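PDB 2A22: vacuolar protein sorting 29, which probably serves in intracellular protein transport as the VPS29 component of vacuolar sorting machinery, built on a calcineurin-like phosphoesterase fold. Local coordinates for residues Glu69-Leu74 with Phe93-Glu98; Cys142-Thr147 with Met187-Asn192; Ser183-Ala188 with Val194-Tyr199. One frame throughout, in Å; residues are numbered along the deposited sequence.

Contact 1 of 3, residues Glu69-Leu74 with Phe93-Glu98; sequences EYVEML and FNPDPE
Val71 and Phe93, whose CA atoms lie 8.1 Å apart, mark where the 69-74 helical turns come nearest the irregular 93-98 chain. The first segment belongs to helix 68-77 of the calcineurin-like phosphoesterase fold; the second runs through the long loop between strands 81-83 and 106-111. No hydrogen bond crosses between them, and just 82 Å² is buried, so the two segments meet at essentially one side chain of 69-74. That side chain is Val71, buried and directed at the loop. Its CG1 branch, set anti to the backbone N (chi1 168°), does all the touching: it lies 4.0 Å from the backbone O of Phe93 and 4.2 Å from CD of Pro95. A hydrogen bond from Phe93 N to the side chain of Gln68 ties the loop to the start of the same helix. Around Pro95 the loop is shaped by an Asx turn, and Asn94 ND2 is held by the backbone O of Val102. In that turn Asp96 N donates to Asn94 OD1 over 2.9 Å, with the donor 49° out of the amide's carbonyl plane.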
loop_
_atom_site.group_PDB
_atom_site.type_symbol
_atom_site.label_atom_id
_atom_site.label_comp_id
_atom_site.label_asym_id
_atom_site.label_seq_id
_atom_site.Cartn_x
_atom_site.Cartn_y
_atom_site.Cartn_z
ATOM N N GLU A 69 13.370 -9.526 -6.653
ATOM C CA GLU A 69 13.530 -10.225 -5.386
ATOM C C GLU A 69 12.442 -9.786 -4.383
ATOM O O GLU A 69 11.902 -10.621 -3.655
ATOM C CB GLU A 69 14.940 -9.989 -4.805
ATOM C CG GLU A 69 15.165 -10.654 -3.438
ATOM C CD GLU A 69 16.416 -10.167 -2.678
ATOM O OE1 GLU A 69 17.411 -9.769 -3.311
ATOM O OE2 GLU A 69 16.397 -10.185 -1.421
ATOM N N TYR A 70 12.101 -8.491 -4.359
ATOM C CA TYR A 70 11.094 -8.002 -3.408
ATOM C C TYR A 70 9.636 -8.259 -3.885
ATOM O O TYR A 70 8.739 -8.501 -3.075
ATOM C CB TYR A 70 11.401 -6.553 -2.976
ATOM C CG TYR A 70 12.465 -6.563 -1.902
ATOM C CD1 TYR A 70 13.823 -6.765 -2.214
ATOM C CD2 TYR A 70 12.103 -6.504 -0.563
ATOM C CE1 TYR A 70 14.796 -6.858 -1.193
ATOM C CE2 TYR A 70 13.043 -6.601 0.435
ATOM C CZ TYR A 70 14.380 -6.759 0.117
ATOM O OH TYR A 70 15.275 -6.812 1.141
ATOM N N VAL A 71 9.425 -8.268 -5.202
ATOM C CA VAL A 71 8.203 -8.824 -5.771
ATOM C C VAL A 71 7.973 -10.252 -5.240
ATOM O O VAL A 71 6.888 -10.594 -4.747
ATOM C CB VAL A 71 8.234 -8.802 -7.309
ATOM C CG1 VAL A 71 7.100 -9.652 -7.875
ATOM C CG2 VAL A 71 8.145 -7.340 -7.843
ATOM N N GLU A 72 9.020 -11.070 -5.304
ATOM C CA GLU A 72 8.936 -12.471 -4.879
ATOM C C GLU A 72 8.688 -12.594 -3.384
ATOM O O GLU A 72 7.930 -13.459 -2.955
ATOM C CB GLU A 72 10.184 -13.242 -5.332
ATOM C CG GLU A 72 10.182 -13.365 -6.886
ATOM C CD GLU A 72 11.467 -13.916 -7.508
ATOM O OE1 GLU A 72 12.547 -13.935 -6.867
ATOM O OE2 GLU A 72 11.390 -14.339 -8.677
ATOM N N MET A 73 9.298 -11.704 -2.604
ATOM C CA MET A 73 9.110 -11.683 -1.157
ATOM C C MET A 73 7.632 -11.356 -0.843
ATOM O O MET A 73 6.959 -12.093 -0.100
ATOM C CB MET A 73 10.103 -10.705 -0.505
ATOM C CG MET A 73 9.906 -10.461 1.030
ATOM S SD MET A 73 8.662 -9.176 1.408
ATOM C CE MET A 73 8.772 -9.105 3.220
ATOM N N LEU A 74 7.117 -10.298 -1.466
ATOM C CA LEU A 74 5.721 -9.876 -1.270
ATOM C C LEU A 74 4.724 -10.927 -1.733
ATOM O O LEU A 74 3.727 -11.183 -1.040
ATOM C CB LEU A 74 5.441 -8.543 -1.965
ATOM C CG LEU A 74 6.081 -7.265 -1.413
ATOM C CD1 LEU A 74 5.939 -6.157 -2.449
ATOM C CD2 LEU A 74 5.483 -6.807 -0.066
ATOM N N PHE A 93 8.702 -8.273 -13.006
ATOM C CA PHE A 93 7.964 -9.198 -13.826
ATOM C C PHE A 93 6.802 -9.727 -12.981
ATOM O O PHE A 93 7.016 -10.205 -11.886
ATOM C CB PHE A 93 8.901 -10.344 -14.241
ATOM C CG PHE A 93 8.203 -11.523 -14.855
ATOM C CD1 PHE A 93 7.799 -11.490 -16.194
ATOM C CD2 PHE A 93 7.974 -12.679 -14.100
ATOM C CE1 PHE A 93 7.158 -12.588 -16.775
ATOM C CE2 PHE A 93 7.332 -13.784 -14.655
ATOM C CZ PHE A 93 6.923 -13.755 -15.994
ATOM N N ASN A 94 5.578 -9.616 -13.486
ATOM C CA ASN A 94 4.416 -10.132 -12.788
ATOM C C ASN A 94 4.373 -11.648 -12.992
ATOM O O ASN A 94 4.193 -12.123 -14.118
ATOM C CB ASN A 94 3.144 -9.480 -13.334
ATOM C CG ASN A 94 1.893 -9.857 -12.547
ATOM O OD1 ASN A 94 1.911 -10.770 -11.725
ATOM N ND2 ASN A 94 0.788 -9.154 -12.819
ATOM N N PRO A 95 4.548 -12.418 -11.911
ATOM C CA PRO A 95 4.500 -13.853 -12.138
ATOM C C PRO A 95 3.093 -14.437 -12.208
ATOM O O PRO A 95 2.978 -15.649 -12.219
ATOM C CB PRO A 95 5.235 -14.415 -10.928
ATOM C CG PRO A 95 4.934 -13.412 -9.840
ATOM C CD PRO A 95 4.823 -12.073 -10.504
ATOM N N ASP A 96 2.034 -13.619 -12.234
ATOM C CA ASP A 96 0.683 -14.174 -12.412
ATOM C C ASP A 96 0.482 -14.620 -13.876
ATOM O O ASP A 96 0.751 -13.854 -14.800
ATOM C CB ASP A 96 -0.414 -13.201 -11.939
ATOM C CG ASP A 96 -0.408 -12.983 -10.398
ATOM O OD1 ASP A 96 0.146 -13.818 -9.622
ATOM O OD2 ASP A 96 -0.965 -11.951 -9.962
ATOM N N PRO A 97 0.016 -15.870 -14.089
ATOM C CA PRO A 97 0.167 -16.539 -15.394
ATOM C C PRO A 97 -0.607 -15.855 -16.515
ATOM O O PRO A 97 -0.155 -15.835 -17.672
ATOM C CB PRO A 97 -0.395 -17.943 -15.134
ATOM C CG PRO A 97 -0.386 -18.089 -13.629
ATOM C CD PRO A 97 -0.703 -16.727 -13.130
ATOM N N GLU A 98 -1.750 -15.275 -16.159
ATOM C CA GLU A 98 -2.581 -14.547 -17.107
ATOM C C GLU A 98 -1.953 -13.238 -17.607
ATOM O O GLU A 98 -2.361 -12.725 -18.644
ATOM C CB GLU A 98 -3.941 -14.252 -16.462
ATOM C CG GLU A 98 -5.125 -14.318 -17.438
ATOM C CD GLU A 98 -5.249 -15.685 -18.117
ATOM O OE1 GLU A 98 -5.358 -16.704 -17.391
ATOM O OE2 GLU A 98 -5.230 -15.734 -19.372
#

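Contact 2 of 3, residues Cys142-Thr147 with Met187-Asn192; sequences CDILVT and MALQGN
Ile144 meets Met187 and Leu189 in a wholly apolar, sheet-to-sheet contact within the buried interior. Ile144 stands on strand 144-147, the middle strand of the five-stranded sheet, whereas the other two project from strand 183-190 of the six-stranded sheet. The backbones remain far apart: the nearest CA atoms, those of Ile144 and Met187, are separated by 11.1 Å, and no hydrogen bond joins the segments. Side chains alone bridge the gap, burying 98 Å² in total. Ile144 and Met187 reach toward each other tip to tip, with CD1 of Ile144 4.0 Å from SD of Met187. The methionine gets there because CG is anti to its backbone N (chi1 -179°) and the chain stays extended as far as the sulfur; it bends at chi3, -104°, so that SD makes the nearest approach and CE stays close to the same methyl. This is the interior of the alpha-beta-beta-alpha sandwich, where two beta sheets lie face to face with helices outside; helix 130-140, touched by Leu145, covers the outer face of strand 144-147. Leu189, two residues on from Met187 and therefore on the same face of its strand, adds a looser touch. Its CD2 comes within 4.5 Å of the same Ile144 CD1, making that methyl the single point at which both partners converge. Neighbouring strands complete the apolar layer: Leu162 and Leu164 touch both Ile144 and Met187, and Phe114 of strand 114-119 packs against Ile144 and Leu189.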
loop_
_atom_site.group_PDB
_atom_site.type_symbol
_atom_site.label_atom_id
_atom_site.label_comp_id
_atom_site.label_asym_id
_atom_site.label_seq_id
_atom_site.Cartn_x
_atom_site.Cartn_y
_atom_site.Cartn_z
ATOM N N CYS A 142 -14.952 2.679 -5.542
ATOM C CA CYS A 142 -14.484 1.925 -4.379
ATOM C C CYS A 142 -14.884 2.606 -3.061
ATOM O O CYS A 142 -15.216 3.790 -3.048
ATOM C CB CYS A 142 -12.970 1.656 -4.481
ATOM S SG CYS A 142 -11.987 3.138 -4.598
ATOM N N ASP A 143 -14.906 1.837 -1.972
ATOM C CA ASP A 143 -15.128 2.376 -0.627
ATOM C C ASP A 143 -13.849 2.898 0.005
ATOM O O ASP A 143 -13.883 3.799 0.822
ATOM C CB ASP A 143 -15.711 1.297 0.283
ATOM C CG ASP A 143 -16.952 0.692 -0.291
ATOM O OD1 ASP A 143 -17.893 1.454 -0.553
ATOM O OD2 ASP A 143 -16.982 -0.530 -0.516
ATOM N N ILE A 144 -12.718 2.293 -0.352
ATOM C CA ILE A 144 -11.414 2.680 0.186
ATOM C C ILE A 144 -10.456 2.768 -0.989
ATOM O O ILE A 144 -10.390 1.859 -1.837
ATOM C CB ILE A 144 -10.873 1.660 1.242
ATOM C CG1 ILE A 144 -11.872 1.458 2.401
ATOM C CG2 ILE A 144 -9.473 2.095 1.759
ATOM C CD1 ILE A 144 -11.549 0.262 3.350
ATOM N N LEU A 145 -9.740 3.875 -1.067
ATOM C CA LEU A 145 -8.737 4.036 -2.117
ATOM C C LEU A 145 -7.313 4.069 -1.546
ATOM O O LEU A 145 -6.989 4.901 -0.682
ATOM C CB LEU A 145 -9.009 5.299 -2.932
ATOM C CG LEU A 145 -8.012 5.625 -4.047
ATOM C CD1 LEU A 145 -8.066 4.573 -5.202
ATOM C CD2 LEU A 145 -8.264 7.027 -4.611
ATOM N N VAL A 146 -6.463 3.184 -2.074
ATOM C CA VAL A 146 -5.059 3.098 -1.654
ATOM C C VAL A 146 -4.098 3.530 -2.783
ATOM O O VAL A 146 -4.038 2.905 -3.855
ATOM C CB VAL A 146 -4.726 1.665 -1.189
ATOM C CG1 VAL A 146 -3.297 1.604 -0.562
ATOM C CG2 VAL A 146 -5.801 1.169 -0.187
ATOM N N THR A 147 -3.349 4.595 -2.536
ATOM C CA THR A 147 -2.395 5.105 -3.521
ATOM C C THR A 147 -1.049 5.387 -2.834
ATOM O O THR A 147 -0.979 5.478 -1.596
ATOM C CB THR A 147 -2.914 6.405 -4.183
ATOM O OG1 THR A 147 -2.978 7.441 -3.192
ATOM C CG2 THR A 147 -4.320 6.195 -4.783
ATOM N N MET A 187 -4.379 -3.148 8.017
ATOM C CA MET A 187 -5.788 -2.752 8.116
ATOM C C MET A 187 -6.628 -3.988 8.439
ATOM O O MET A 187 -6.711 -4.930 7.615
ATOM C CB MET A 187 -6.252 -2.123 6.776
ATOM C CG MET A 187 -7.728 -1.645 6.751
ATOM S SD MET A 187 -8.167 -0.781 5.237
ATOM C CE MET A 187 -8.171 0.870 5.829
ATOM N N ALA A 188 -7.241 -4.010 9.622
ATOM C CA ALA A 188 -8.109 -5.134 9.992
ATOM C C ALA A 188 -9.527 -4.792 9.560
ATOM O O ALA A 188 -10.074 -3.751 9.950
ATOM C CB ALA A 188 -8.081 -5.401 11.488
ATOM N N LEU A 189 -10.105 -5.678 8.757
ATOM C CA LEU A 189 -11.481 -5.549 8.364
ATOM C C LEU A 189 -12.311 -6.657 9.002
ATOM O O LEU A 189 -11.994 -7.858 8.874
ATOM C CB LEU A 189 -11.587 -5.579 6.836
ATOM C CG LEU A 189 -10.802 -4.507 6.059
ATOM C CD1 LEU A 189 -10.792 -4.860 4.575
ATOM C CD2 LEU A 189 -11.381 -3.116 6.259
ATOM N N GLN A 190 -13.358 -6.260 9.711
ATOM C CA GLN A 190 -14.223 -7.240 10.352
ATOM C C GLN A 190 -15.653 -6.770 10.237
ATOM O O GLN A 190 -16.023 -5.765 10.838
ATOM C CB GLN A 190 -13.834 -7.470 11.828
ATOM C CG GLN A 190 -12.433 -8.008 11.976
ATOM C CD GLN A 190 -12.000 -8.256 13.430
ATOM O OE1 GLN A 190 -12.677 -7.865 14.383
ATOM N NE2 GLN A 190 -10.818 -8.867 13.590
ATOM N N GLY A 191 -16.447 -7.482 9.448
ATOM C CA GLY A 191 -17.807 -7.020 9.165
ATOM C C GLY A 191 -17.758 -5.584 8.693
ATOM O O GLY A 191 -17.050 -5.285 7.723
ATOM N N ASN A 192 -18.467 -4.689 9.381
ATOM C CA ASN A 192 -18.514 -3.268 8.973
ATOM C C ASN A 192 -17.426 -2.393 9.629
ATOM O O ASN A 192 -17.406 -1.170 9.443
ATOM C CB ASN A 192 -19.917 -2.675 9.204
ATOM C CG ASN A 192 -20.964 -3.188 8.182
ATOM O OD1 ASN A 192 -20.642 -3.481 7.021
ATOM N ND2 ASN A 192 -22.226 -3.284 8.622
#

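Contact 3 of 3, residues Ser183-Ala188 with Val194-Tyr199; sequences SFMLMA and VVLYVY
Phe184 and Tyr199 form a closely packed pair between two antiparallel strands whose axes approach to 4.7 Å at 166°. Their ring planes are near parallel, 14° apart, but slid so that they barely overlap. Phe184 CE1 lies 3.5 Å from Tyr199 CD2, while Tyr199 CB sits over a face of the phenylalanine ring in a CH-pi contact, 3.9 Å from the centroid. A chi1 of 67°, with CG between the backbone N and carbonyl carbon, swings the Phe184 ring across to its partner. Leu186 CD1 also approaches the Tyr199 ring obliquely, from the side on which Phe184 lies, 4.0 Å from CE2.

The opposite face of the sheet, bearing Met185, Met187, Leu196 and Val198, is also closely packed. CE of Met187 reaches both Val194 CG1 and Leu196 CD1, and the extended Met185 lies alongside Val198, both pointing the same way. This layer continues onto Leu164 of the facing sheet.

Packing thins on the Phe184 face as it runs toward the partly exposed Ala188 and Val195, whose CB atoms are 4.4 Å apart. Tyr197, also partly exposed, offers mainly its CB and ring edge to the backbone O of Leu186, at 3.5 Å from CB.

What stays uniform is the backbone. Six hydrogen bonds join the strands reciprocally at Phe184-Tyr199, Leu186-Tyr197 and Ala188-Val195, with Leu186 N 2.8 Å from Tyr197 O. Met185-Val198 and Met187-Leu196 are the intervening non-hydrogen-bonded pairs. Alternating pairs of this kind, between strands consecutive in sequence, define an antiparallel beta hairpin, here placed inside the six-stranded sheet between strands 26-31 and 205-214.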
loop_
_atom_site.group_PDB
_atom_site.type_symbol
_atom_site.label_atom_id
_atom_site.label_comp_id
_atom_site.label_asym_id
_atom_site.label_seq_id
_atom_site.Cartn_x
_atom_site.Cartn_y
_atom_site.Cartn_z
ATOM N N SER A 183 7.537 3.380 6.447
ATOM C CA SER A 183 6.179 3.175 6.993
ATOM C C SER A 183 5.406 2.153 6.174
ATOM O O SER A 183 5.795 1.834 5.043
ATOM C CB SER A 183 5.387 4.492 7.038
ATOM O OG SER A 183 5.225 5.033 5.719
ATOM N N PHE A 184 4.320 1.645 6.768
ATOM C CA PHE A 184 3.344 0.794 6.106
ATOM C C PHE A 184 2.082 0.808 6.987
ATOM O O PHE A 184 2.080 1.400 8.083
ATOM C CB PHE A 184 3.884 -0.638 5.885
ATOM C CG PHE A 184 4.105 -1.417 7.173
ATOM C CD1 PHE A 184 3.070 -2.175 7.747
ATOM C CD2 PHE A 184 5.346 -1.394 7.805
ATOM C CE1 PHE A 184 3.272 -2.901 8.928
ATOM C CE2 PHE A 184 5.563 -2.090 8.988
ATOM C CZ PHE A 184 4.520 -2.864 9.549
ATOM N N MET A 185 1.029 0.147 6.509
ATOM C CA MET A 185 -0.216 0.021 7.258
ATOM C C MET A 185 -0.685 -1.425 7.316
ATOM O O MET A 185 -0.489 -2.208 6.379
ATOM C CB MET A 185 -1.311 0.865 6.623
ATOM C CG MET A 185 -1.014 2.345 6.650
ATOM S SD MET A 185 -2.216 3.197 5.662
ATOM C CE MET A 185 -1.702 4.878 5.981
ATOM N N LEU A 186 -1.305 -1.776 8.429
ATOM C CA LEU A 186 -2.008 -3.044 8.513
ATOM C C LEU A 186 -3.443 -2.700 8.857
ATOM O O LEU A 186 -3.690 -1.988 9.823
ATOM C CB LEU A 186 -1.346 -3.978 9.524
ATOM C CG LEU A 186 -0.059 -4.685 9.059
ATOM C CD1 LEU A 186 0.744 -5.228 10.240
ATOM C CD2 LEU A 186 -0.410 -5.834 8.123
ATOM N N MET A 187 -4.379 -3.148 8.017
ATOM C CA MET A 187 -5.788 -2.752 8.116
ATOM C C MET A 187 -6.628 -3.988 8.439
ATOM O O MET A 187 -6.711 -4.930 7.615
ATOM C CB MET A 187 -6.252 -2.123 6.776
ATOM C CG MET A 187 -7.728 -1.645 6.751
ATOM S SD MET A 187 -8.167 -0.781 5.237
ATOM C CE MET A 187 -8.171 0.870 5.829
ATOM N N ALA A 188 -7.241 -4.010 9.622
ATOM C CA ALA A 188 -8.109 -5.134 9.992
ATOM C C ALA A 188 -9.527 -4.792 9.560
ATOM O O ALA A 188 -10.074 -3.751 9.950
ATOM C CB ALA A 188 -8.081 -5.401 11.488
ATOM N N VAL A 194 -13.493 -1.182 10.365
ATOM C CA VAL A 194 -12.128 -1.011 9.922
ATOM C C VAL A 194 -11.326 -0.523 11.123
ATOM O O VAL A 194 -11.663 0.504 11.705
ATOM C CB VAL A 194 -12.066 0.073 8.868
ATOM C CG1 VAL A 194 -10.624 0.202 8.331
ATOM C CG2 VAL A 194 -13.109 -0.225 7.766
ATOM N N VAL A 195 -10.291 -1.272 11.489
ATOM C CA VAL A 195 -9.305 -0.803 12.431
ATOM C C VAL A 195 -7.971 -0.743 11.698
ATOM O O VAL A 195 -7.426 -1.778 11.256
ATOM C CB VAL A 195 -9.149 -1.714 13.678
ATOM C CG1 VAL A 195 -8.105 -1.088 14.644
ATOM C CG2 VAL A 195 -10.495 -1.905 14.391
ATOM N N LEU A 196 -7.454 0.471 11.572
ATOM C CA LEU A 196 -6.271 0.715 10.779
ATOM C C LEU A 196 -5.077 0.984 11.683
ATOM O O LEU A 196 -5.097 1.945 12.446
ATOM C CB LEU A 196 -6.474 1.953 9.917
ATOM C CG LEU A 196 -5.314 2.266 8.967
ATOM C CD1 LEU A 196 -5.200 1.180 7.860
ATOM C CD2 LEU A 196 -5.516 3.634 8.338
ATOM N N TYR A 197 -4.028 0.172 11.546
ATOM C CA TYR A 197 -2.749 0.439 12.203
ATOM C C TYR A 197 -1.701 0.994 11.242
ATOM O O TYR A 197 -1.376 0.382 10.230
ATOM C CB TYR A 197 -2.251 -0.836 12.848
ATOM C CG TYR A 197 -3.215 -1.354 13.888
ATOM C CD1 TYR A 197 -3.283 -0.758 15.161
ATOM C CD2 TYR A 197 -4.072 -2.429 13.607
ATOM C CE1 TYR A 197 -4.192 -1.228 16.147
ATOM C CE2 TYR A 197 -4.964 -2.916 14.587
ATOM C CZ TYR A 197 -5.018 -2.309 15.855
ATOM O OH TYR A 197 -5.907 -2.772 16.831
ATOM N N VAL A 198 -1.195 2.176 11.566
ATOM C CA VAL A 198 -0.235 2.861 10.746
ATOM C C VAL A 198 1.142 2.784 11.409
ATOM O O VAL A 198 1.337 3.304 12.518
ATOM C CB VAL A 198 -0.666 4.337 10.560
ATOM C CG1 VAL A 198 0.400 5.137 9.790
ATOM C CG2 VAL A 198 -2.031 4.406 9.838
ATOM N N TYR A 199 2.093 2.141 10.736
ATOM C CA TYR A 199 3.460 1.970 11.310
ATOM C C TYR A 199 4.446 2.941 10.659
ATOM O O TYR A 199 4.424 3.107 9.456
ATOM C CB TYR A 199 3.966 0.532 11.143
ATOM C CG TYR A 199 3.143 -0.445 11.955
ATOM C CD1 TYR A 199 3.536 -0.813 13.225
ATOM C CD2 TYR A 199 1.939 -0.944 11.466
ATOM C CE1 TYR A 199 2.757 -1.690 13.995
ATOM C CE2 TYR A 199 1.174 -1.825 12.209
ATOM C CZ TYR A 199 1.579 -2.168 13.483
ATOM O OH TYR A 199 0.808 -3.008 14.223
#

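Contacts 2 and 3 share strand 183-190, including Met187 and Ala188, and touch through Leu189 CD2 and Val194 CG2. Their centres are 10 Å apart. Contact 3 builds a sheet through backbone hydrogen bonds and side chains on both its faces, burying 623 Å²; contact 2 stacks that sheet on the other one by apolar side chains alone, and its three touching residues are all buried. Contact 1 is separate, its centre about 24 Å from that of contact 2 and 23 Å from that of contact 3. It lies nearer the surface, where a buried valine meets two exposed loop residues, and neither of its segments is a strand.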